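Local structure of 2-nitrobenzoate nitroreductase (Pseudomonas fluorescens, 4Z85) at residues 54-59 against 142-147; 177-182 against 197-202. The protein reduces the nitro group of 2-nitrobenzoate and probably uses bound FMN as its cofactor. One frame throughout, in Å; residues are numbered along the deposited sequence.

Interaction 1: residues 54-59 against 142-147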
ATOM      1  N   PRO A  54     -17.827  -4.581   1.891  1.00 24.14           N
ATOM      2  CA  PRO A  54     -17.199  -5.904   1.917  1.00 20.70           C
ATOM      3  C   PRO A  54     -15.669  -5.818   2.023  1.00 23.55           C
ATOM      4  O   PRO A  54     -15.127  -4.756   1.705  1.00 22.34           O
ATOM      5  CB  PRO A  54     -17.620  -6.506   0.578  1.00 23.14           C
ATOM      6  CG  PRO A  54     -17.772  -5.354  -0.306  1.00 26.68           C
ATOM      7  CD  PRO A  54     -18.315  -4.237   0.543  1.00 27.55           C
ATOM      8  N   PRO A  55     -15.006  -6.897   2.475  1.00 21.02           N
ATOM      9  CA  PRO A  55     -13.546  -6.894   2.671  1.00 21.29           C
ATOM     10  C   PRO A  55     -12.813  -6.909   1.328  1.00 19.83           C
ATOM     11  O   PRO A  55     -12.594  -7.978   0.757  1.00 20.66           O
ATOM     12  CB  PRO A  55     -13.295  -8.180   3.467  1.00 26.94           C
ATOM     13  CG  PRO A  55     -14.413  -9.073   3.087  1.00 28.96           C
ATOM     14  CD  PRO A  55     -15.606  -8.178   2.889  1.00 27.45           C
ATOM     15  N   LEU A  56     -12.463  -5.721   0.829  1.00 20.76           N
ATOM     16  CA  LEU A  56     -11.925  -5.596  -0.520  1.00 16.96           C
ATOM     17  C   LEU A  56     -10.509  -5.040  -0.481  1.00 16.78           C
ATOM     18  O   LEU A  56     -10.164  -4.258   0.424  1.00 17.19           O
ATOM     19  CB  LEU A  56     -12.768  -4.662  -1.381  1.00 19.21           C
ATOM     20  CG  LEU A  56     -14.235  -5.021  -1.643  1.00 21.71           C
ATOM     21  CD1 LEU A  56     -14.796  -4.083  -2.715  1.00 22.59           C
ATOM     22  CD2 LEU A  56     -14.375  -6.461  -2.069  1.00 25.10           C
ATOM     23  N   PHE A  57      -9.737  -5.435  -1.495  1.00 17.48           N
ATOM     24  CA  PHE A  57      -8.397  -4.880  -1.718  1.00 15.88           C
ATOM     25  C   PHE A  57      -8.188  -4.645  -3.213  1.00 16.34           C
ATOM     26  O   PHE A  57      -8.956  -5.134  -4.043  1.00 17.32           O
ATOM     27  CB  PHE A  57      -7.304  -5.820  -1.179  1.00 15.28           C
ATOM     28  CG  PHE A  57      -7.322  -7.167  -1.823  1.00 15.53           C
ATOM     29  CD1 PHE A  57      -6.607  -7.405  -2.995  1.00 17.33           C
ATOM     30  CD2 PHE A  57      -8.090  -8.191  -1.284  1.00 16.53           C
ATOM     31  CE1 PHE A  57      -6.646  -8.647  -3.615  1.00 17.26           C
ATOM     32  CE2 PHE A  57      -8.146  -9.444  -1.902  1.00 18.30           C
ATOM     33  CZ  PHE A  57      -7.416  -9.673  -3.064  1.00 19.90           C
ATOM     34  N   VAL A  58      -7.122  -3.924  -3.556  1.00 15.68           N
ATOM     35  CA  VAL A  58      -6.809  -3.671  -4.967  1.00 15.43           C
ATOM     36  C   VAL A  58      -5.345  -4.016  -5.243  1.00 15.18           C
ATOM     37  O   VAL A  58      -4.478  -3.797  -4.400  1.00 15.71           O
ATOM     38  CB  VAL A  58      -7.127  -2.191  -5.368  1.00 16.02           C
ATOM     39  CG1 VAL A  58      -6.228  -1.170  -4.637  1.00 14.59           C
ATOM     40  CG2 VAL A  58      -7.047  -2.008  -6.884  1.00 18.69           C
ATOM     41  N   ILE A  59      -5.098  -4.620  -6.407  1.00 16.06           N
ATOM     42  CA  ILE A  59      -3.737  -4.842  -6.910  1.00 16.65           C
ATOM     43  C   ILE A  59      -3.667  -4.312  -8.330  1.00 17.03           C
ATOM     44  O   ILE A  59      -4.499  -4.678  -9.148  1.00 18.80           O
ATOM     45  CB  ILE A  59      -3.358  -6.326  -6.928  1.00 17.62           C
ATOM     46  CG1 ILE A  59      -3.505  -6.936  -5.531  1.00 17.96           C
ATOM     47  CG2 ILE A  59      -1.939  -6.494  -7.448  1.00 19.16           C
ATOM     48  CD1 ILE A  59      -3.385  -8.439  -5.504  1.00 20.31           C
ATOM     49  N   LYS A 142     -11.823 -14.061  -3.875  1.00 23.14           N
ATOM     50  CA  LYS A 142     -12.618 -14.108  -5.083  1.00 23.74           C
ATOM     51  C   LYS A 142     -12.523 -12.775  -5.793  1.00 25.41           C
ATOM     52  O   LYS A 142     -12.328 -11.730  -5.167  1.00 23.88           O
ATOM     53  CB  LYS A 142     -14.072 -14.453  -4.760  1.00 23.37           C
ATOM     54  CG  LYS A 142     -14.215 -15.863  -4.203  1.00 28.16           C
ATOM     55  CD  LYS A 142     -15.668 -16.179  -3.850  1.00 30.47           C
ATOM     56  CE  LYS A 142     -15.885 -17.671  -3.614  1.00 37.89           C
ATOM     57  NZ  LYS A 142     -17.319 -17.969  -3.269  1.00 36.62           N
ATOM     58  N   LEU A 143     -12.649 -12.817  -7.108  1.00 21.54           N
ATOM     59  CA  LEU A 143     -12.630 -11.607  -7.903  1.00 22.10           C
ATOM     60  C   LEU A 143     -13.870 -10.783  -7.634  1.00 23.88           C
ATOM     61  O   LEU A 143     -14.986 -11.278  -7.749  1.00 24.83           O
ATOM     62  CB  LEU A 143     -12.538 -11.939  -9.396  1.00 22.11           C
ATOM     63  CG  LEU A 143     -12.501 -10.711 -10.307  1.00 22.41           C
ATOM     64  CD1 LEU A 143     -11.212  -9.902 -10.050  1.00 22.60           C
ATOM     65  CD2 LEU A 143     -12.628 -11.086 -11.776  1.00 26.29           C
ATOM     66  N   TYR A 144     -13.677  -9.526  -7.271  1.00 20.80           N
ATOM     67  CA  TYR A 144     -14.793  -8.616  -7.133  1.00 18.80           C
ATOM     68  C   TYR A 144     -15.039  -7.909  -8.458  1.00 24.05           C
ATOM     69  O   TYR A 144     -16.155  -7.922  -8.997  1.00 24.64           O
ATOM     70  CB  TYR A 144     -14.516  -7.607  -6.037  1.00 19.22           C
ATOM     71  CG  TYR A 144     -15.723  -6.805  -5.625  1.00 19.88           C
ATOM     72  CD1 TYR A 144     -16.642  -7.328  -4.718  1.00 19.45           C
ATOM     73  CD2 TYR A 144     -15.963  -5.542  -6.150  1.00 19.22           C
ATOM     74  CE1 TYR A 144     -17.738  -6.594  -4.316  1.00 21.73           C
ATOM     75  CE2 TYR A 144     -17.065  -4.804  -5.762  1.00 24.37           C
ATOM     76  CZ  TYR A 144     -17.955  -5.342  -4.843  1.00 23.48           C
ATOM     77  OH  TYR A 144     -19.047  -4.598  -4.459  1.00 24.53           O
ATOM     78  N   LYS A 145     -13.991  -7.283  -8.988  1.00 20.87           N
ATOM     79  CA  LYS A 145     -14.147  -6.566 -10.257  1.00 20.57           C
ATOM     80  C   LYS A 145     -12.798  -6.208 -10.833  1.00 24.09           C
ATOM     81  O   LYS A 145     -11.871  -5.927 -10.088  1.00 22.42           O
ATOM     82  CB  LYS A 145     -14.962  -5.287 -10.060  1.00 24.70           C
ATOM     83  CG  LYS A 145     -14.900  -4.294 -11.201  1.00 33.11           C
ATOM     84  CD  LYS A 145     -16.261  -3.701 -11.477  1.00 31.79           C
ATOM     85  CE  LYS A 145     -16.419  -2.372 -10.785  1.00 35.86           C
ATOM     86  NZ  LYS A 145     -17.822  -1.873 -10.944  1.00 30.62           N
ATOM     87  N   ILE A 146     -12.681  -6.193 -12.153  1.00 22.95           N
ATOM     88  CA  ILE A 146     -11.466  -5.647 -12.759  1.00 22.99           C
ATOM     89  C   ILE A 146     -11.812  -4.314 -13.390  1.00 23.79           C
ATOM     90  O   ILE A 146     -12.802  -4.200 -14.113  1.00 26.37           O
ATOM     91  CB  ILE A 146     -10.863  -6.594 -13.798  1.00 25.39           C
ATOM     92  CG1 ILE A 146     -10.393  -7.875 -13.106  1.00 29.20           C
ATOM     93  CG2 ILE A 146      -9.680  -5.935 -14.507  1.00 28.44           C
ATOM     94  CD1 ILE A 146      -9.855  -8.882 -14.030  1.00 33.71           C
ATOM     95  N   ILE A 147     -11.041  -3.286 -13.070  1.00 21.62           N
ATOM     96  CA  ILE A 147     -11.170  -2.016 -13.764  1.00 23.28           C
ATOM     97  C   ILE A 147      -9.952  -1.869 -14.660  1.00 28.78           C
ATOM     98  O   ILE A 147      -8.844  -1.827 -14.169  1.00 23.31           O
ATOM     99  CB  ILE A 147     -11.253  -0.813 -12.804  1.00 26.92           C
ATOM    100  CG1 ILE A 147     -12.552  -0.858 -11.989  1.00 25.95           C
ATOM    101  CG2 ILE A 147     -11.179   0.487 -13.583  1.00 30.67           C
ATOM    102  CD1 ILE A 147     -12.698   0.278 -11.015  1.00 28.78           C
TER

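Interaction 2: residues 177-182 against 197-202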
ATOM      1  N   VAL A 177      -4.428 -10.739  14.882  1.00 29.87           N
ATOM      2  CA  VAL A 177      -3.102 -11.128  14.444  1.00 27.57           C
ATOM      3  C   VAL A 177      -2.135 -10.796  15.575  1.00 26.49           C
ATOM      4  O   VAL A 177      -2.267  -9.756  16.232  1.00 28.92           O
ATOM      5  CB  VAL A 177      -2.696 -10.401  13.143  1.00 24.04           C
ATOM      6  CG1 VAL A 177      -1.244 -10.672  12.787  1.00 25.82           C
ATOM      7  CG2 VAL A 177      -3.614 -10.830  12.016  1.00 22.49           C
ATOM      8  N   ARG A 178      -1.185 -11.685  15.831  1.00 28.89           N
ATOM      9  CA  ARG A 178      -0.129 -11.353  16.771  1.00 30.25           C
ATOM     10  C   ARG A 178       0.862 -10.452  16.042  1.00 25.60           C
ATOM     11  O   ARG A 178       1.777 -10.925  15.362  1.00 28.07           O
ATOM     12  CB  ARG A 178       0.536 -12.612  17.328  1.00 33.53           C
ATOM     13  CG  ARG A 178      -0.421 -13.436  18.186  1.00 39.05           C
ATOM     14  CD  ARG A 178       0.305 -14.375  19.129  1.00 41.77           C
ATOM     15  NE  ARG A 178      -0.578 -15.438  19.601  1.00 45.45           N
ATOM     16  CZ  ARG A 178      -1.400 -15.325  20.639  1.00 46.58           C
ATOM     17  NH1 ARG A 178      -1.452 -14.192  21.326  1.00 46.95           N
ATOM     18  NH2 ARG A 178      -2.172 -16.346  20.994  1.00 48.65           N
ATOM     19  N   VAL A 179       0.661  -9.146  16.197  1.00 29.12           N
ATOM     20  CA  VAL A 179       1.350  -8.148  15.379  1.00 30.70           C
ATOM     21  C   VAL A 179       2.851  -8.158  15.642  1.00 29.14           C
ATOM     22  O   VAL A 179       3.656  -7.962  14.726  1.00 26.82           O
ATOM     23  CB  VAL A 179       0.752  -6.733  15.622  1.00 29.90           C
ATOM     24  CG1 VAL A 179       1.605  -5.644  14.989  1.00 29.48           C
ATOM     25  CG2 VAL A 179      -0.669  -6.667  15.073  1.00 30.96           C
ATOM     26  N   ASP A 180       3.232  -8.427  16.888  1.00 31.56           N
ATOM     27  CA  ASP A 180       4.641  -8.480  17.254  1.00 28.69           C
ATOM     28  C   ASP A 180       5.400  -9.584  16.516  1.00 27.71           C
ATOM     29  O   ASP A 180       6.574  -9.416  16.189  1.00 29.50           O
ATOM     30  CB  ASP A 180       4.795  -8.686  18.770  1.00 31.03           C
ATOM     31  CG  ASP A 180       4.340  -7.483  19.578  1.00 43.76           C
ATOM     32  OD1 ASP A 180       3.597  -6.633  19.037  1.00 45.54           O
ATOM     33  OD2 ASP A 180       4.721  -7.385  20.764  1.00 54.68           O
ATOM     34  N   LEU A 181       4.739 -10.711  16.252  1.00 24.76           N
ATOM     35  CA  LEU A 181       5.423 -11.860  15.657  1.00 25.45           C
ATOM     36  C   LEU A 181       5.415 -11.883  14.130  1.00 25.12           C
ATOM     37  O   LEU A 181       6.325 -12.435  13.511  1.00 27.74           O
ATOM     38  CB  LEU A 181       4.807 -13.162  16.169  1.00 28.21           C
ATOM     39  CG  LEU A 181       4.899 -13.445  17.666  1.00 31.37           C
ATOM     40  CD1 LEU A 181       4.156 -14.736  17.984  1.00 31.46           C
ATOM     41  CD2 LEU A 181       6.350 -13.540  18.093  1.00 31.38           C
ATOM     42  N   PHE A 182       4.372 -11.307  13.537  1.00 23.87           N
ATOM     43  CA  PHE A 182       4.248 -11.224  12.088  1.00 22.17           C
ATOM     44  C   PHE A 182       5.195 -10.144  11.571  1.00 21.76           C
ATOM     45  O   PHE A 182       5.061  -8.979  11.931  1.00 20.62           O
ATOM     46  CB  PHE A 182       2.791 -10.927  11.700  1.00 22.49           C
ATOM     47  CG  PHE A 182       2.574 -10.727  10.224  1.00 22.75           C
ATOM     48  CD1 PHE A 182       3.124 -11.597   9.300  1.00 20.56           C
ATOM     49  CD2 PHE A 182       1.800  -9.671   9.771  1.00 21.24           C
ATOM     50  CE1 PHE A 182       2.907 -11.419   7.945  1.00 22.42           C
ATOM     51  CE2 PHE A 182       1.586  -9.482   8.414  1.00 19.05           C
ATOM     52  CZ  PHE A 182       2.138 -10.353   7.510  1.00 19.40           C
ATOM     53  N   THR A 197      11.465  -5.027  11.605  1.00 20.56           N
ATOM     54  CA  THR A 197      12.115  -5.401  12.861  1.00 22.90           C
ATOM     55  C   THR A 197      12.396  -4.219  13.790  1.00 25.41           C
ATOM     56  O   THR A 197      12.855  -4.408  14.917  1.00 26.04           O
ATOM     57  CB  THR A 197      13.444  -6.093  12.563  1.00 22.55           C
ATOM     58  OG1 THR A 197      14.252  -5.204  11.784  1.00 26.62           O
ATOM     59  CG2 THR A 197      13.204  -7.367  11.773  1.00 22.16           C
ATOM     60  N   ASP A 198      12.146  -3.004  13.315  1.00 21.56           N
ATOM     61  CA  ASP A 198      12.446  -1.806  14.099  1.00 22.95           C
ATOM     62  C   ASP A 198      11.171  -0.981  14.241  1.00 23.06           C
ATOM     63  O   ASP A 198      10.848  -0.164  13.373  1.00 21.90           O
ATOM     64  CB  ASP A 198      13.565  -0.999  13.434  1.00 23.75           C
ATOM     65  CG  ASP A 198      13.897   0.284  14.181  1.00 26.80           C
ATOM     66  OD1 ASP A 198      13.501   0.416  15.358  1.00 29.17           O
ATOM     67  OD2 ASP A 198      14.568   1.157  13.587  1.00 26.75           O
ATOM     68  N   ARG A 199      10.429  -1.231  15.311  1.00 23.23           N
ATOM     69  CA  ARG A 199       9.079  -0.680  15.411  1.00 21.43           C
ATOM     70  C   ARG A 199       8.926   0.313  16.535  1.00 26.38           C
ATOM     71  O   ARG A 199       9.713   0.329  17.489  1.00 25.65           O
ATOM     72  CB  ARG A 199       8.061  -1.794  15.613  1.00 23.08           C
ATOM     73  CG  ARG A 199       8.178  -2.879  14.601  1.00 23.78           C
ATOM     74  CD  ARG A 199       7.161  -3.941  14.852  1.00 26.64           C
ATOM     75  NE  ARG A 199       7.263  -4.974  13.828  1.00 24.12           N
ATOM     76  CZ  ARG A 199       6.404  -5.978  13.703  1.00 25.28           C
ATOM     77  NH1 ARG A 199       5.370  -6.076  14.532  1.00 24.86           N
ATOM     78  NH2 ARG A 199       6.570  -6.873  12.733  1.00 24.95           N
ATOM     79  N   VAL A 200       7.908   1.152  16.401  1.00 21.96           N
ATOM     80  CA  VAL A 200       7.490   2.016  17.496  1.00 20.22           C
ATOM     81  C   VAL A 200       5.980   2.023  17.584  1.00 23.78           C
ATOM     82  O   VAL A 200       5.256   1.897  16.591  1.00 23.64           O
ATOM     83  CB  VAL A 200       7.978   3.466  17.353  1.00 22.49           C
ATOM     84  CG1 VAL A 200       9.484   3.529  17.417  1.00 29.82           C
ATOM     85  CG2 VAL A 200       7.453   4.113  16.072  1.00 24.41           C
ATOM     86  N   ARG A 201       5.518   2.165  18.809  1.00 22.58           N
ATOM     87  CA  ARG A 201       4.113   2.291  19.103  1.00 27.52           C
ATOM     88  C   ARG A 201       3.807   3.770  19.233  1.00 28.37           C
ATOM     89  O   ARG A 201       4.448   4.473  20.018  1.00 27.73           O
ATOM     90  CB  ARG A 201       3.781   1.551  20.390  1.00 31.43           C
ATOM     91  CG  ARG A 201       2.325   1.510  20.753  1.00 32.79           C
ATOM     92  CD  ARG A 201       2.160   0.569  21.935  1.00 34.64           C
ATOM     93  NE  ARG A 201       0.937  -0.216  21.833  1.00 43.87           N
ATOM     94  CZ  ARG A 201      -0.218   0.138  22.377  1.00 44.21           C
ATOM     95  NH1 ARG A 201      -0.292   1.250  23.088  1.00 49.86           N
ATOM     96  NH2 ARG A 201      -1.287  -0.634  22.233  1.00 51.03           N
ATOM     97  N   LEU A 202       2.862   4.251  18.439  1.00 24.72           N
ATOM     98  CA  LEU A 202       2.432   5.635  18.514  1.00 25.73           C
ATOM     99  C   LEU A 202       0.915   5.632  18.572  1.00 31.68           C
ATOM    100  O   LEU A 202       0.255   5.283  17.600  1.00 27.10           O
ATOM    101  CB  LEU A 202       2.954   6.453  17.330  1.00 26.41           C
ATOM    102  CG  LEU A 202       4.474   6.556  17.134  1.00 25.52           C
ATOM    103  CD1 LEU A 202       4.804   7.263  15.829  1.00 29.09           C
ATOM    104  CD2 LEU A 202       5.118   7.298  18.295  1.00 26.70           C
TER
HETATM  105  O   HOH W   1       4.808  -4.619  17.130  1.00 30.70           O

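Interaction 1: residues 54-59 against 142-147
L56 lays both of its methyl groups on one face of the Y144 ring, the two side chains crossing at about a right angle. Traced outward from the backbone, Y144 meets this leucine almost from the start: CB approaches L56 CD2, and one bond further on CG lies 3.8 Å from the same methyl. The tightest approach, 3.6 Å, is between Y144 CD1 and L56 CD2. Along the far half of the same face Y144 CD2 and CE2 lie under the second methyl, each 3.9 Å from L56 CD1, and CZ follows at 4.0 Å from that methyl. L56 CD1 thus sits over the middle of the ring, 3.8 Å from its centroid and only 8° off the normal, a CH-pi contact. Nearer the phenol end, Y144 CE1 also meets P54 CG at 4.2 Å, an oblique touch from a proline that follows a cis peptide bond. The ring reaches this position because Y144 CG is anti to the backbone N (chi1 -168°), which carries it across to the leucine. With an alanine in place of L56 both methyls are gone, and the ring of Y144 would probably lose the cover over this face and be freer to turn. The backbones do not pair here, since strand 153-165 runs between them, and L56 also touches E159 on that strand and F149 of the second subunit. Y144 and K145 both face F157, a classic beta bulge, on strand 137-150 of the closed antiparallel barrel of this flavin reductase-like domain.

Interaction 2: residues 177-182 against 197-202
R199 points the edge of its guanidinium at the turn V179-F182, and the two terminal nitrogens each take a backbone carbonyl. NH1 donates to V179 O at 2.6 Å and NH2 to F182 O at 2.7 Å, both bonds close to straight. The two oxygens lie almost in the guanidinium plane, at its edge; seen from V179, however, the donor stands well above the carbonyl plane, 44° out of it. A chain extended from CG to NE spans the distance, and NE is held in turn by T196 O, so bonds on three nitrogens fix the rotation of the group. V179 CG1 comes within 3.8 Å of R199 NH1, the side chains crossing at a slant. The same nitrogen donates to a water, 3.0 Å away, which donates to D180 OD1; this bridge links carboxylate and guanidinium, whose charged atoms are not in direct contact, and the carboxylate probably helps to stabilise the positive charge. The turn is itself knitted together, R178 O accepting from both L181 N and F182 N. R199 to R201 pair in an antiparallel ladder with a strand of the second subunit, so this bidentate arginine ties a loop to a beta sheet that runs on across the dimer interface.

In the fold
From the N terminus, the chain passes through strands 28-33 and 39-52 before strand 55-62 brings in the first half of interaction 1. That contact closes when strand 137-150 arrives, after the helices and strand 86-90, and it links two barrel strands with 153-165 lying between them. The chain then completes strand 153-165 and leaves the barrel. Interaction 2 opens only at 177-182 and closes after a short excursion through strands 185-187 and 192-195. The two are therefore in series, neither nested nor crossed, with nearest atoms about 13 Å apart. Interaction 1 belongs to the barrel, interaction 2 to the C-terminal part beside it, and both touch the second subunit.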